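Local coordinates for Endoglucanase(Endo-1,4-beta-glucanase)protein (Pseudomonas stutzeri, PDB 6R2J) that probably hydrolyses beta-1,4-glucosidic bonds of cellulose, as a family 5 endoglucanase, and holds a bound cellobiose, at residues A[44-47]-A[48-52]; A[63-66]-A[67-70]; A[115-118]-A[119-122]; A[305-308]-A[309-313]. All coordinates share one frame; numbering follows the deposited sequence.

Overall arrangement
All four contacts are local. Contacts 1, 3 and 4 lie in the outer helical layer of the TIM barrel, on helices 41-49, 116-130 and 305-311, and are partly buried. Contact 2 lies in a surface loop after helix 61-64. Contacts 1 and 4 are neighbours: Met307 packs on Tyr46, Tyr47 and Ile52, and Arg311 NH1 probably bonds to Gln50 OE1. Contacts 2 and 3 also touch, through Leu68 on Ala118 and Gln65 on Val122. Their centres lie 34 to 40 Å from those of contacts 1 and 4. Contact 1 is a helix end with a ring contact, contact 2 a side-chain-to-backbone bond, contact 3 mostly helical backbone, and contact 4 charge and water.

Contact 1 of 4, residues A[44-47]-A[48-52]; sequences FKYY and ADQGI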
loop_
_atom_site.group_PDB
_atom_site.type_symbol
_atom_site.label_atom_id
_atom_site.label_comp_id
_atom_site.label_asym_id
_atom_site.label_seq_id
_atom_site.Cartn_x
_atom_site.Cartn_y
_atom_site.Cartn_z
ATOM N N PHE A 44 7.850 -9.329 11.577
ATOM C CA PHE A 44 7.980 -7.948 12.017
ATOM C C PHE A 44 9.346 -7.693 12.626
ATOM O O PHE A 44 9.915 -6.612 12.438
ATOM C CB PHE A 44 6.874 -7.643 12.997
ATOM C CG PHE A 44 5.505 -7.746 12.387
ATOM C CD1 PHE A 44 4.913 -6.639 11.789
ATOM C CD2 PHE A 44 4.802 -8.971 12.377
ATOM C CE1 PHE A 44 3.658 -6.733 11.247
ATOM C CE2 PHE A 44 3.523 -9.060 11.806
ATOM C CZ PHE A 44 2.956 -7.944 11.259
ATOM N N LYS A 45 9.882 -8.682 13.354
ATOM C CA LYS A 45 11.218 -8.590 13.936
ATOM C C LYS A 45 12.289 -8.508 12.852
ATOM O O LYS A 45 13.212 -7.686 12.937
ATOM C CB LYS A 45 11.464 -9.809 14.830
ATOM C CG LYS A 45 12.811 -9.869 15.592
ATOM C CD LYS A 45 13.239 -8.544 16.160
ATOM C CE LYS A 45 14.416 -8.696 17.109
ATOM N NZ LYS A 45 14.956 -10.063 17.201
ATOM N N TYR A 46 12.203 -9.366 11.835
ATOM C CA TYR A 46 13.175 -9.296 10.753
ATOM C C TYR A 46 13.208 -7.899 10.135
ATOM O O TYR A 46 14.275 -7.300 9.992
ATOM C CB TYR A 46 12.887 -10.343 9.677
ATOM C CG TYR A 46 13.835 -10.183 8.504
ATOM C CD1 TYR A 46 15.153 -10.563 8.605
ATOM C CD2 TYR A 46 13.409 -9.610 7.311
ATOM C CE1 TYR A 46 16.024 -10.374 7.534
ATOM C CE2 TYR A 46 14.243 -9.427 6.252
ATOM C CZ TYR A 46 15.555 -9.802 6.356
ATOM O OH TYR A 46 16.404 -9.607 5.287
ATOM N N TYR A 47 12.056 -7.365 9.735
ATOM C CA TYR A 47 12.087 -6.094 9.007
ATOM C C TYR A 47 12.478 -4.952 9.923
ATOM O O TYR A 47 13.240 -4.073 9.531
ATOM C CB TYR A 47 10.774 -5.861 8.261
ATOM C CG TYR A 47 10.635 -6.856 7.134
ATOM C CD1 TYR A 47 11.329 -6.689 5.919
ATOM C CD2 TYR A 47 9.875 -7.993 7.301
ATOM C CE1 TYR A 47 11.234 -7.628 4.889
ATOM C CE2 TYR A 47 9.756 -8.934 6.299
ATOM C CZ TYR A 47 10.417 -8.758 5.085
ATOM O OH TYR A 47 10.260 -9.714 4.100
ATOM N N ALA A 48 12.020 -4.976 11.171
ATOM C CA ALA A 48 12.541 -4.023 12.151
ATOM C C ALA A 48 14.058 -4.122 12.257
ATOM O O ALA A 48 14.761 -3.102 12.328
ATOM C CB ALA A 48 11.931 -4.300 13.525
ATOM N N ASP A 49 14.588 -5.346 12.288
ATOM C CA ASP A 49 16.038 -5.495 12.410
ATOM C C ASP A 49 16.766 -4.854 11.232
ATOM O O ASP A 49 17.913 -4.417 11.363
ATOM C CB ASP A 49 16.407 -6.978 12.527
ATOM C CG ASP A 49 16.186 -7.536 13.924
ATOM O OD1 ASP A 49 15.806 -6.777 14.848
ATOM O OD2 ASP A 49 16.388 -8.753 14.095
ATOM N N GLN A 50 16.120 -4.800 10.077
ATOM C CA GLN A 50 16.672 -4.176 8.887
ATOM C C GLN A 50 16.438 -2.671 8.847
ATOM O O GLN A 50 16.783 -2.038 7.844
ATOM C CB GLN A 50 16.052 -4.834 7.652
ATOM C CG GLN A 50 16.180 -6.354 7.617
ATOM C CD GLN A 50 17.644 -6.863 7.460
ATOM O OE1 GLN A 50 18.449 -6.295 6.699
ATOM N NE2 GLN A 50 17.973 -7.952 8.167
ATOM N N GLY A 51 15.894 -2.077 9.912
ATOM C CA GLY A 51 15.649 -0.649 9.950
ATOM C C GLY A 51 14.352 -0.192 9.333
ATOM O O GLY A 51 14.207 1.004 9.033
ATOM N N ILE A 52 13.414 -1.109 9.100
ATOM C CA ILE A 52 12.159 -0.812 8.410
ATOM C C ILE A 52 11.092 -0.682 9.479
ATOM O O ILE A 52 10.876 -1.613 10.268
ATOM C CB ILE A 52 11.781 -1.915 7.410
ATOM C CG1 ILE A 52 12.739 -1.995 6.223
ATOM C CG2 ILE A 52 10.426 -1.665 6.862
ATOM C CD1 ILE A 52 12.532 -3.210 5.344
#
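Tyr47 O accepts the N-H of Ile52 at 3.0 Å and, weakly and from a poorer angle, that of Gln50. The Ile52 bond, with Gly51 N to Ala48 O at 2.9 Å, forms the Schellman motif that ends helix 41-49, in the outer layer of the TIM barrel. Gly51 is its C-prime residue, with a positive phi of 85°. One turn of helix apart, Tyr46 and Gln50 pack together. Gln50 CG sits over one face of the Tyr46 ring, 3.9 Å from its centroid, in a CH-pi contact. A bend at chi2 of Gln50 (-67°) carries the amide past the rim, above CE1 and CZ, with the planes 30° apart. NE2 of Gln50 then comes 3.2 Å from Tyr46 CE1. The Tyr46 hydroxyl bonds to Asp303, and Gln50 OE1 bonds weakly to Arg311. A serine in place of Tyr46 would probably take away the ring face under Gln50 CG and leave Asp303 without its hydroxyl partner. On the exposed side, Lys45 NZ makes a long salt bridge of 3.7 Å to Asp49 OD2. On the buried side, Tyr47 and Ile52 lie side by side, and Tyr47 CD1 is 3.7 Å from Ile52 CD1.

Contact 2 of 4, residues A[63-66]-A[67-70]; sequences RVQH and SLDS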
loop_
_atom_site.group_PDB
_atom_site.type_symbol
_atom_site.label_atom_id
_atom_site.label_comp_id
_atom_site.label_asym_id
_atom_site.label_seq_id
_atom_site.Cartn_x
_atom_site.Cartn_y
_atom_site.Cartn_z
ATOM N N ARG A 63 -13.271 -11.092 3.346
ATOM C CA ARG A 63 -12.914 -11.881 4.511
ATOM C C ARG A 63 -13.247 -11.178 5.819
ATOM O O ARG A 63 -13.348 -11.865 6.842
ATOM C CB ARG A 63 -11.435 -12.318 4.419
ATOM C CG ARG A 63 -11.196 -13.368 3.339
ATOM C CD ARG A 63 -9.726 -13.677 3.059
ATOM N NE ARG A 63 -9.639 -14.720 2.021
ATOM C CZ ARG A 63 -8.715 -14.804 1.058
ATOM N NH1 ARG A 63 -7.739 -13.928 0.976
ATOM N NH2 ARG A 63 -8.759 -15.806 0.179
ATOM N N VAL A 64 -13.361 -9.836 5.818
ATOM C CA VAL A 64 -13.819 -9.110 7.015
ATOM C C VAL A 64 -15.340 -9.045 7.066
ATOM O O VAL A 64 -15.914 -8.915 8.155
ATOM C CB VAL A 64 -13.236 -7.692 7.230
ATOM C CG1 VAL A 64 -11.722 -7.762 7.454
ATOM C CG2 VAL A 64 -13.646 -6.764 6.082
ATOM N N GLN A 65 -16.003 -9.090 5.904
ATOM C CA GLN A 65 -17.462 -9.076 5.810
ATOM C C GLN A 65 -17.863 -10.053 4.704
ATOM O O GLN A 65 -17.791 -9.733 3.513
ATOM C CB GLN A 65 -17.991 -7.670 5.548
ATOM C CG GLN A 65 -19.501 -7.562 5.763
ATOM C CD GLN A 65 -20.014 -6.142 5.620
ATOM O OE1 GLN A 65 -19.494 -5.374 4.822
ATOM N NE2 GLN A 65 -21.015 -5.779 6.411
ATOM N N HIS A 66 -18.327 -11.240 5.092
ATOM C CA HIS A 66 -18.645 -12.246 4.084
ATOM C C HIS A 66 -19.804 -11.829 3.179
ATOM O O HIS A 66 -19.896 -12.285 2.034
ATOM C CB HIS A 66 -19.013 -13.573 4.759
ATOM C CG HIS A 66 -17.854 -14.283 5.391
ATOM N ND1 HIS A 66 -17.971 -15.520 5.992
ATOM C CD2 HIS A 66 -16.561 -13.913 5.544
ATOM C CE1 HIS A 66 -16.798 -15.886 6.474
ATOM N NE2 HIS A 66 -15.929 -14.922 6.231
ATOM N N SER A 67 -20.711 -11.002 3.682
ATOM C CA SER A 67 -21.820 -10.491 2.889
ATOM C C SER A 67 -22.213 -9.127 3.434
ATOM O O SER A 67 -21.912 -8.787 4.577
ATOM C CB SER A 67 -23.014 -11.460 2.901
ATOM O OG SER A 67 -23.612 -11.563 4.187
ATOM N N LEU A 68 -22.879 -8.342 2.590
ATOM C CA LEU A 68 -23.305 -6.999 2.983
ATOM C C LEU A 68 -24.361 -7.019 4.096
ATOM O O LEU A 68 -24.516 -6.030 4.824
ATOM C CB LEU A 68 -23.839 -6.282 1.746
ATOM C CG LEU A 68 -22.861 -5.904 0.642
ATOM C CD1 LEU A 68 -23.576 -4.907 -0.281
ATOM C CD2 LEU A 68 -21.617 -5.297 1.219
ATOM N N ASP A 69 -25.132 -8.103 4.217
ATOM C CA ASP A 69 -26.111 -8.268 5.295
ATOM C C ASP A 69 -25.511 -8.875 6.555
ATOM O O ASP A 69 -26.226 -9.065 7.545
ATOM C CB ASP A 69 -27.271 -9.150 4.825
ATOM C CG ASP A 69 -26.808 -10.513 4.285
ATOM O OD1 ASP A 69 -25.684 -10.944 4.624
ATOM O OD2 ASP A 69 -27.578 -11.154 3.519
ATOM N N SER A 70 -24.226 -9.190 6.533
ATOM C CA SER A 70 -23.517 -9.736 7.672
ATOM C C SER A 70 -22.718 -8.643 8.376
ATOM O O SER A 70 -22.319 -7.645 7.776
ATOM C CB SER A 70 -22.547 -10.834 7.197
ATOM O OG SER A 70 -21.205 -10.368 6.969
#
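Gln65 carries this contact by reaching across to Ser70, and Ser67 O lies against its side chain on the way. The structure is a type I beta turn from Ser67 to Ser70, in the surface loop between helices 61-64 and 74-89 of the barrel. The turn is closed by Ser70 N to Ser67 O at 3.1 Å. Gln65 reaches it with an extended side chain, its CG anti to the backbone N (chi1 -167°). NE2 of Gln65 donates to Ser70 O at 2.7 Å, and the bond is nearly straight, with an N-H...O angle of 165°. The acceptor lies close to the Gln65 amide plane. The other amide atom, OE1, bonds to Trp61 NE1, which fixes which way round the amide sits. Gln65 CG also lies close to Ser67 O, at 3.0 Å. A leucine in place of Gln65 would probably leave Ser70 O and Trp61 NE1 without these partners and the turn less firmly tied to the chain before it. His66 takes part mostly through its backbone and CB, which meets Ser67 N at 3.3 Å. Backbone oxygens of Gln65 and His66 accept bonds from Tyr104 and His105 of the small hairpin of strands 103-104 and 107-108. Leu68 leans on Ala118 of helix 116-130. The Leu68 side chain crosses that of Gln65 at about a right angle, with Leu68 CD2 loosely 4.2 Å from Gln65 OE1. Ser70 OG points toward Gln65 and stands 3.5 Å from its CG.

Contact 3 of 4, residues A[115-118]-A[119-122]; sequences PYEA and YASV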
loop_
_atom_site.group_PDB
_atom_site.type_symbol
_atom_site.label_atom_id
_atom_site.label_comp_id
_atom_site.label_asym_id
_atom_site.label_seq_id
_atom_site.Cartn_x
_atom_site.Cartn_y
_atom_site.Cartn_z
ATOM N N PRO A 115 -23.792 -0.813 -3.022
ATOM C CA PRO A 115 -23.915 0.651 -2.964
ATOM C C PRO A 115 -22.758 1.280 -2.203
ATOM O O PRO A 115 -22.033 0.643 -1.433
ATOM C CB PRO A 115 -25.274 0.888 -2.279
ATOM C CG PRO A 115 -26.048 -0.437 -2.531
ATOM C CD PRO A 115 -24.986 -1.508 -2.494
ATOM N N TYR A 116 -22.563 2.556 -2.488
ATOM C CA TYR A 116 -21.597 3.351 -1.757
ATOM C C TYR A 116 -21.792 3.251 -0.245
ATOM O O TYR A 116 -20.815 3.282 0.509
ATOM C CB TYR A 116 -21.809 4.789 -2.193
ATOM C CG TYR A 116 -21.209 5.186 -3.506
ATOM C CD1 TYR A 116 -20.294 4.378 -4.181
ATOM C CD2 TYR A 116 -21.515 6.427 -4.042
ATOM C CE1 TYR A 116 -19.684 4.818 -5.352
ATOM C CE2 TYR A 116 -20.950 6.849 -5.215
ATOM C CZ TYR A 116 -20.036 6.051 -5.864
ATOM O OH TYR A 116 -19.515 6.536 -7.026
ATOM N N GLU A 117 -23.046 3.183 0.216
ATOM C CA GLU A 117 -23.328 3.078 1.648
ATOM C C GLU A 117 -22.767 1.795 2.255
ATOM O O GLU A 117 -22.473 1.757 3.454
ATOM C CB GLU A 117 -24.849 3.185 1.875
ATOM C CG GLU A 117 -25.318 3.294 3.346
ATOM C CD GLU A 117 -24.301 3.983 4.294
ATOM O OE1 GLU A 117 -23.917 3.379 5.329
ATOM O OE2 GLU A 117 -23.899 5.137 4.007
ATOM N N ALA A 118 -22.660 0.721 1.475
ATOM C CA ALA A 118 -22.121 -0.526 2.006
ATOM C C ALA A 118 -20.620 -0.418 2.258
ATOM O O ALA A 118 -20.097 -0.969 3.232
ATOM C CB ALA A 118 -22.444 -1.649 1.027
ATOM N N TYR A 119 -19.921 0.263 1.361
ATOM C CA TYR A 119 -18.499 0.547 1.507
ATOM C C TYR A 119 -18.239 1.509 2.661
ATOM O O TYR A 119 -17.385 1.253 3.509
ATOM C CB TYR A 119 -18.055 1.109 0.165
ATOM C CG TYR A 119 -16.624 1.370 -0.024
ATOM C CD1 TYR A 119 -15.673 0.411 0.273
ATOM C CD2 TYR A 119 -16.207 2.573 -0.541
ATOM C CE1 TYR A 119 -14.330 0.662 0.092
ATOM C CE2 TYR A 119 -14.860 2.838 -0.725
ATOM C CZ TYR A 119 -13.916 1.878 -0.408
ATOM O OH TYR A 119 -12.563 2.158 -0.605
ATOM N N ALA A 120 -18.958 2.638 2.705
ATOM C CA ALA A 120 -18.839 3.549 3.838
ATOM C C ALA A 120 -19.011 2.833 5.184
ATOM O O ALA A 120 -18.234 3.066 6.119
ATOM C CB ALA A 120 -19.854 4.673 3.683
ATOM N N SER A 121 -20.030 1.970 5.307
ATOM C CA SER A 121 -20.307 1.323 6.593
ATOM C C SER A 121 -19.159 0.412 7.007
ATOM O O SER A 121 -18.724 0.434 8.164
ATOM C CB SER A 121 -21.610 0.521 6.533
ATOM O OG SER A 121 -21.691 -0.362 7.634
ATOM N N VAL A 122 -18.654 -0.400 6.067
ATOM C CA VAL A 122 -17.586 -1.329 6.400
ATOM C C VAL A 122 -16.369 -0.557 6.883
ATOM O O VAL A 122 -15.698 -0.974 7.825
ATOM C CB VAL A 122 -17.303 -2.363 5.281
ATOM C CG1 VAL A 122 -16.563 -1.773 4.129
ATOM C CG2 VAL A 122 -16.578 -3.551 5.912
#
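The flat carboxylate of Glu117 lies alongside the next helical turn, with OE1 3.9 Å from Ser121 CB and OE2 4.1 Å from Ala120 CB. This is the first part of helix 116-130, in the outer layer of the TIM barrel, with Pro115 at the N-cap position. The two tyrosine rings instead lead away from the contact. The ring of Tyr119 meets that of Trp123 with their planes about 80° apart and packs on Trp152 and Ala159 of helix 152-166, while its hydroxyl bonds to Ile141 O. The Tyr116 ring rests on Ala155 of the same helix, and its hydroxyl bonds to Leu151 O. Pro115 O accepts the N-H of Ala118 at 3.0 Å. Glu117 is therefore in the first turn. Its CG is anti to the backbone N (chi1 -172°), and a bend at chi2 carries the carboxylate forward along the helix, beside Ala120 and Ser121. Helical bonds join the turns. Ala120 N donates to Tyr116 O at 2.9 Å, and Ser121 N to Glu117 O at 3.1 Å. Val122, which packs on Met98 of strand 93-98, completes the set: its N is 3.2 Å from Ala118 O, and its CB 3.7 Å from that oxygen.

Contact 4 of 4, residues A[305-308]-A[309-313]; sequences PQME and LMRKH
Glu308 and Arg311 lie side by side and point the same way, on the exposed face of helix 305-311. This helix follows the last strand of the TIM barrel. The carboxylate and guanidinium planes are 65° apart, so the groups do not pair flat. Glu308 OE2 and Arg311 NH2 stay 4.3 Å apart, beyond a salt bridge, in the one of two Glu308 conformers described here. A water in the plane of the guanidinium bridges them: it donates to Glu308 OE2 and accepts from Arg311 NH2 at 2.9 Å. A bend at chi3 of Arg311 (-66°) brings its guanidinium over Glu308, with Glu308 CA above the centre of the face. The other end, NH1, makes a salt bridge to Asp303. Met307 and Leu309 face different neighbours: Met307 packs on Tyr46 and Tyr47 of helix 41-49, Leu309 on Met266 of helix 260-276. The helix thus sits between the two. Met310 CG passes 3.2 Å from Gln306 O before the chain leads away to Met266 and Ile296. Near the helix end, Lys312 NZ forms a salt bridge to Asp267. A second water ties this end together. It donates to Glu308 O, at a short distance, and weakly to Leu309 O. It accepts from Lys312 N at 2.7 Å and from Lys312 NZ at 2.9 Å.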
loop_
_atom_site.group_PDB
_atom_site.type_symbol
_atom_site.label_atom_id
_atom_site.label_comp_id
_atom_site.label_asym_id
_atom_site.label_seq_id
_atom_site.Cartn_x
_atom_site.Cartn_y
_atom_site.Cartn_z
ATOM N N PRO A 305 18.479 -9.908 -2.426
ATOM C CA PRO A 305 19.196 -8.799 -3.080
ATOM C C PRO A 305 18.446 -7.482 -2.991
ATOM O O PRO A 305 19.058 -6.412 -2.996
ATOM C CB PRO A 305 19.343 -9.254 -4.543
ATOM C CG PRO A 305 18.896 -10.687 -4.607
ATOM C CD PRO A 305 18.075 -10.973 -3.369
ATOM N N GLN A 306 17.116 -7.534 -2.954
ATOM C CA GLN A 306 16.323 -6.318 -2.887
ATOM C C GLN A 306 16.404 -5.676 -1.515
ATOM O O GLN A 306 16.321 -4.441 -1.406
ATOM C CB GLN A 306 14.863 -6.610 -3.241
ATOM C CG GLN A 306 14.657 -7.269 -4.610
ATOM C CD GLN A 306 14.599 -8.787 -4.527
ATOM O OE1 GLN A 306 15.193 -9.385 -3.641
ATOM N NE2 GLN A 306 13.881 -9.417 -5.461
ATOM N N MET A 307 16.534 -6.475 -0.452
ATOM C CA MET A 307 16.786 -5.887 0.861
ATOM C C MET A 307 18.140 -5.182 0.879
ATOM O O MET A 307 18.253 -4.039 1.331
ATOM C CB MET A 307 16.686 -6.978 1.935
ATOM C CG MET A 307 16.805 -6.524 3.384
ATOM S SD MET A 307 15.751 -5.178 3.868
ATOM C CE MET A 307 14.192 -6.035 4.115
ATOM N N GLU A 308 19.176 -5.830 0.358
ATOM C CA GLU A 308 20.485 -5.200 0.300
ATOM C C GLU A 308 20.460 -3.919 -0.526
ATOM O O GLU A 308 21.149 -2.952 -0.187
ATOM C CB GLU A 308 21.496 -6.218 -0.232
ATOM C CG GLU A 308 21.613 -7.469 0.654
ATOM C CD GLU A 308 22.735 -8.389 0.217
ATOM O OE1 GLU A 308 23.038 -8.409 -0.997
ATOM O OE2 GLU A 308 23.303 -9.095 1.088
ATOM N N LEU A 309 19.653 -3.873 -1.587
ATOM C CA LEU A 309 19.580 -2.643 -2.373
ATOM C C LEU A 309 18.829 -1.545 -1.629
ATOM O O LEU A 309 19.135 -0.361 -1.804
ATOM C CB LEU A 309 18.952 -2.923 -3.739
ATOM C CG LEU A 309 18.960 -1.702 -4.645
ATOM C CD1 LEU A 309 19.724 -1.840 -5.937
ATOM C CD2 LEU A 309 17.498 -1.352 -4.944
ATOM N N MET A 310 17.839 -1.922 -0.813
ATOM C CA MET A 310 17.052 -0.935 -0.087
ATOM C C MET A 310 17.905 -0.204 0.939
ATOM O O MET A 310 17.697 0.985 1.188
ATOM C CB MET A 310 15.887 -1.625 0.627
ATOM C CG MET A 310 14.654 -1.941 -0.214
ATOM S SD MET A 310 13.254 -2.410 0.919
ATOM C CE MET A 310 13.234 -0.989 1.984
ATOM N N ARG A 311 18.857 -0.897 1.557
ATOM C CA ARG A 311 19.494 -0.358 2.755
ATOM C C ARG A 311 20.183 0.985 2.518
ATOM O O ARG A 311 20.184 1.838 3.421
ATOM C CB ARG A 311 20.442 -1.391 3.363
ATOM C CG ARG A 311 19.700 -2.518 4.052
ATOM C CD ARG A 311 20.571 -3.213 5.060
ATOM N NE ARG A 311 21.688 -3.913 4.423
ATOM C CZ ARG A 311 21.794 -5.233 4.327
ATOM N NH1 ARG A 311 20.819 -5.994 4.818
ATOM N NH2 ARG A 311 22.886 -5.784 3.777
ATOM N N LYS A 312 20.786 1.198 1.337
ATOM C CA LYS A 312 21.472 2.469 1.125
ATOM C C LYS A 312 20.518 3.648 1.177
ATOM O O LYS A 312 20.974 4.785 1.380
ATOM C CB LYS A 312 22.276 2.472 -0.180
ATOM C CG LYS A 312 21.513 2.852 -1.427
ATOM C CD LYS A 312 22.412 2.879 -2.692
ATOM C CE LYS A 312 23.109 1.514 -2.974
ATOM N NZ LYS A 312 22.217 0.281 -3.111
ATOM N N HIS A 313 19.203 3.402 1.030
ATOM C CA HIS A 313 18.208 4.459 0.861
ATOM C C HIS A 313 17.355 4.763 2.090
ATOM O O HIS A 313 16.584 5.723 2.046
ATOM C CB HIS A 313 17.272 4.156 -0.322
ATOM C CG HIS A 313 17.992 3.869 -1.601
ATOM N ND1 HIS A 313 18.646 4.841 -2.327
ATOM C CD2 HIS A 313 18.176 2.708 -2.273
ATOM C CE1 HIS A 313 19.215 4.284 -3.383
ATOM N NE2 HIS A 313 18.938 2.993 -3.376
HETATM O O HOH W 1 22.046 -0.572 -0.305
HETATM O O HOH W 2 23.081 -8.624 4.101
#